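Platelet aggregation factor Sm-hPAF (Streptococcus mitis, PDB 4GWI) binds fucosylated Lewis-type glycans through this lectin domain, the full-length toxin probably forming pores in cholesterol-containing host membranes. Local coordinates at residues V125-K130 with T134-A139. The protein carries 2 engineered substitutions. Numbering follows the deposited sequence.
Sequences VKVELK and TPLSLA. With CA (calcium ion), chain F.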
ATOM      1  N   VAL A 125      -4.933   1.267   6.377  1.00 17.03           N
ATOM      2  CA  VAL A 125      -4.847   0.523   5.128  1.00 16.48           C
ATOM      3  C   VAL A 125      -3.517  -0.223   5.180  1.00 17.14           C
ATOM      4  O   VAL A 125      -2.455   0.470   5.444  1.00 18.00           O
ATOM      5  CB  VAL A 125      -4.898   1.466   3.908  1.00 17.08           C
ATOM      6  CG1 VAL A 125      -4.706   0.619   2.617  1.00 21.01           C
ATOM      7  CG2 VAL A 125      -6.221   2.232   3.903  1.00 19.12           C
ATOM      8  N   LYS A 126      -3.518  -1.524   4.975  1.00 17.26           N
ATOM      9  CA  LYS A 126      -2.263  -2.276   5.129  1.00 17.86           C
ATOM     10  C   LYS A 126      -2.053  -3.107   3.863  1.00 21.16           C
ATOM     11  O   LYS A 126      -3.014  -3.613   3.282  1.00 21.98           O
ATOM     12  CB  LYS A 126      -2.445  -3.134   6.391  1.00 21.35           C
ATOM     13  CG  LYS A 126      -1.270  -3.881   6.808  1.00 27.03           C
ATOM     14  CD  LYS A 126      -1.617  -4.409   8.262  1.00 27.18           C
ATOM     15  CE  LYS A 126      -0.310  -5.066   8.651  1.00 33.79           C
ATOM     16  NZ  LYS A 126      -0.721  -6.107   9.614  1.00 36.79           N
ATOM     17  N   VAL A 127      -0.778  -3.267   3.463  1.00 17.12           N
ATOM     18  CA  VAL A 127      -0.406  -4.175   2.357  1.00 17.33           C
ATOM     19  C   VAL A 127       0.434  -5.222   3.080  1.00 18.69           C
ATOM     20  O   VAL A 127       1.412  -4.901   3.733  1.00 18.79           O
ATOM     21  CB  VAL A 127       0.396  -3.459   1.235  1.00 18.51           C
ATOM     22  CG1 VAL A 127       0.858  -4.486   0.164  1.00 19.39           C
ATOM     23  CG2 VAL A 127      -0.457  -2.311   0.674  1.00 20.71           C
ATOM     24  N   GLU A 128       0.084  -6.497   2.856  1.00 20.38           N
ATOM     25  CA  GLU A 128       0.804  -7.620   3.595  1.00 19.63           C
ATOM     26  C   GLU A 128       1.254  -8.622   2.544  1.00 19.56           C
ATOM     27  O   GLU A 128       0.423  -9.226   1.856  1.00 20.97           O
ATOM     28  CB  GLU A 128      -0.191  -8.373   4.494  1.00 23.24           C
ATOM     29  CG  GLU A 128      -0.664  -7.549   5.640  1.00 26.43           C
ATOM     30  CD  GLU A 128      -1.636  -8.294   6.603  1.00 35.19           C
ATOM     31  OE1 GLU A 128      -2.138  -9.372   6.237  1.00 30.96           O
ATOM     32  OE2 GLU A 128      -1.894  -7.728   7.701  1.00 36.22           O
ATOM     33  N   LEU A 129       2.573  -8.844   2.473  1.00 18.11           N
ATOM     34  CA  LEU A 129       3.068  -9.945   1.620  1.00 20.50           C
ATOM     35  C   LEU A 129       2.839 -11.272   2.332  1.00 22.54           C
ATOM     36  O   LEU A 129       2.896 -11.306   3.530  1.00 23.89           O
ATOM     37  CB  LEU A 129       4.546  -9.822   1.285  1.00 21.20           C
ATOM     38  CG  LEU A 129       4.950  -8.626   0.436  1.00 21.16           C
ATOM     39  CD1 LEU A 129       6.448  -8.701   0.083  1.00 20.72           C
ATOM     40  CD2 LEU A 129       4.064  -8.439  -0.795  1.00 22.07           C
ATOM     41  N   LYS A 130       2.566 -12.318   1.512  1.00 22.94           N
ATOM     42  CA  LYS A 130       2.336 -13.649   2.128  1.00 25.01           C
ATOM     43  C   LYS A 130       3.500 -14.583   1.827  1.00 32.46           C
ATOM     44  O   LYS A 130       3.437 -15.785   2.152  1.00 33.14           O
ATOM     45  CB  LYS A 130       1.022 -14.236   1.631  1.00 25.46           C
ATOM     46  CG  LYS A 130      -0.104 -13.403   2.316  1.00 27.56           C
ATOM     47  CD  LYS A 130      -1.428 -13.625   1.601  1.00 38.86           C
ATOM     48  CE  LYS A 130      -1.739 -15.092   1.362  1.00 59.55           C
ATOM     49  NZ  LYS A 130      -2.340 -15.739   2.570  1.00 63.89           N
ATOM     50  N   THR A 134      11.070 -12.073   1.437  1.00 24.98           N
ATOM     51  CA  THR A 134      10.821 -11.149   0.304  1.00 22.98           C
ATOM     52  C   THR A 134      10.589  -9.725   0.920  1.00 21.39           C
ATOM     53  O   THR A 134       9.919  -9.600   1.902  1.00 23.86           O
ATOM     54  CB  THR A 134       9.555 -11.518  -0.503  1.00 25.58           C
ATOM     55  OG1 THR A 134       9.754 -12.888  -1.001  1.00 31.35           O
ATOM     56  CG2 THR A 134       9.327 -10.644  -1.725  1.00 26.03           C
ATOM     57  N   PRO A 135      11.211  -8.722   0.330  1.00 20.25           N
ATOM     58  CA  PRO A 135      10.982  -7.333   0.865  1.00 18.51           C
ATOM     59  C   PRO A 135       9.784  -6.729   0.170  1.00 18.70           C
ATOM     60  O   PRO A 135       9.481  -7.041  -0.973  1.00 20.08           O
ATOM     61  CB  PRO A 135      12.242  -6.537   0.448  1.00 19.36           C
ATOM     62  CG  PRO A 135      12.798  -7.293  -0.739  1.00 23.96           C
ATOM     63  CD  PRO A 135      12.220  -8.711  -0.762  1.00 21.94           C
ATOM     64  N   LEU A 136       9.090  -5.859   0.928  1.00 17.50           N
ATOM     65  CA  LEU A 136       7.944  -5.104   0.348  1.00 17.53           C
ATOM     66  C   LEU A 136       8.492  -3.689  -0.018  1.00 17.05           C
ATOM     67  O   LEU A 136       8.990  -2.967   0.836  1.00 17.48           O
ATOM     68  CB  LEU A 136       6.806  -5.054   1.381  1.00 17.83           C
ATOM     69  CG  LEU A 136       5.612  -4.139   0.958  1.00 17.12           C
ATOM     70  CD1 LEU A 136       4.976  -4.626  -0.354  1.00 19.14           C
ATOM     71  CD2 LEU A 136       4.622  -4.191   2.175  1.00 17.83           C
ATOM     72  N   SER A 137       8.255  -3.352  -1.292  1.00 16.42           N
ATOM     73  CA  SER A 137       8.569  -2.008  -1.837  1.00 17.19           C
ATOM     74  C   SER A 137       7.369  -1.441  -2.561  1.00 17.64           C
ATOM     75  O   SER A 137       6.906  -2.065  -3.499  1.00 18.72           O
ATOM     76  CB  SER A 137       9.761  -2.087  -2.820  1.00 17.27           C
ATOM     77  OG  SER A 137      10.976  -2.372  -2.080  1.00 19.11           O
ATOM     78  N   LEU A 138       6.943  -0.260  -2.152  1.00 15.93           N
ATOM     79  CA  LEU A 138       5.822   0.392  -2.841  1.00 16.20           C
ATOM     80  C   LEU A 138       6.261   1.802  -3.243  1.00 16.63           C
ATOM     81  O   LEU A 138       6.874   2.543  -2.405  1.00 17.03           O
ATOM     82  CB  LEU A 138       4.647   0.533  -1.826  1.00 17.28           C
ATOM     83  CG  LEU A 138       4.114  -0.836  -1.454  1.00 17.00           C
ATOM     84  CD1 LEU A 138       3.355  -0.695  -0.091  1.00 18.93           C
ATOM     85  CD2 LEU A 138       3.123  -1.291  -2.527  1.00 19.47           C
ATOM     86  N   ALA A 139       5.978   2.184  -4.511  1.00 16.32           N
ATOM     87  CA  ALA A 139       6.310   3.570  -4.817  1.00 16.85           C
ATOM     88  C   ALA A 139       5.299   4.563  -4.255  1.00 16.50           C
ATOM     89  O   ALA A 139       5.584   5.669  -3.962  1.00 17.23           O
ATOM     90  CB  ALA A 139       6.270   3.673  -6.375  1.00 15.76           C
TER
HETATM   91 CA    CA F 204       6.331   7.798  -3.343  1.00 17.05          CA
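The calcium ion takes A139 O at 2.3 Å, at the far end of the segment in which L136 packs on V127 and L129, and L138 on V127. It has six other ligand atoms, among them the backbone oxygens of R31, N36 and S45 and the carboxylates of D34 and E140. Between the segments themselves the contact is apolar. L129 CD1 lies 3.6 Å from P135 O, with T134 CG2 touching the same methyl at 3.9 Å. Both methyl branches of L129 also touch L136, whose side chain it crosses obliquely: CD1 meets L136 CB, and CD2 meets L136 CD1 at 3.9 Å. L136 carries its CG opposite the backbone N (chi1 173°), toward the strand, and chi2 of 60° then places CD2 3.6 Å from V127 O and CD1 between L129 and V127 CG1. V127 splits its two methyls: CG1 lies 4.2 Å from L136 CD1, the side chains crossing at about a right angle, and CG2 lies equally far from L138 CD1. Around this cluster, W57 of strand 56-61 touches both L136 and L138, and L72 of strand 64-74 touches V127. On the face of strand 124-129 turned from the leucines, K126 NZ bridges to E128 OE2 at 2.8 Å, arriving on the anti side. P135 packs on H48 and F51 of the glycan pocket. The contact thus packs strand 124-129 of the five-stranded sheet against the loop leading into strand 138-145 of the second sheet, beside the bound calcium of the F-type lectin fold.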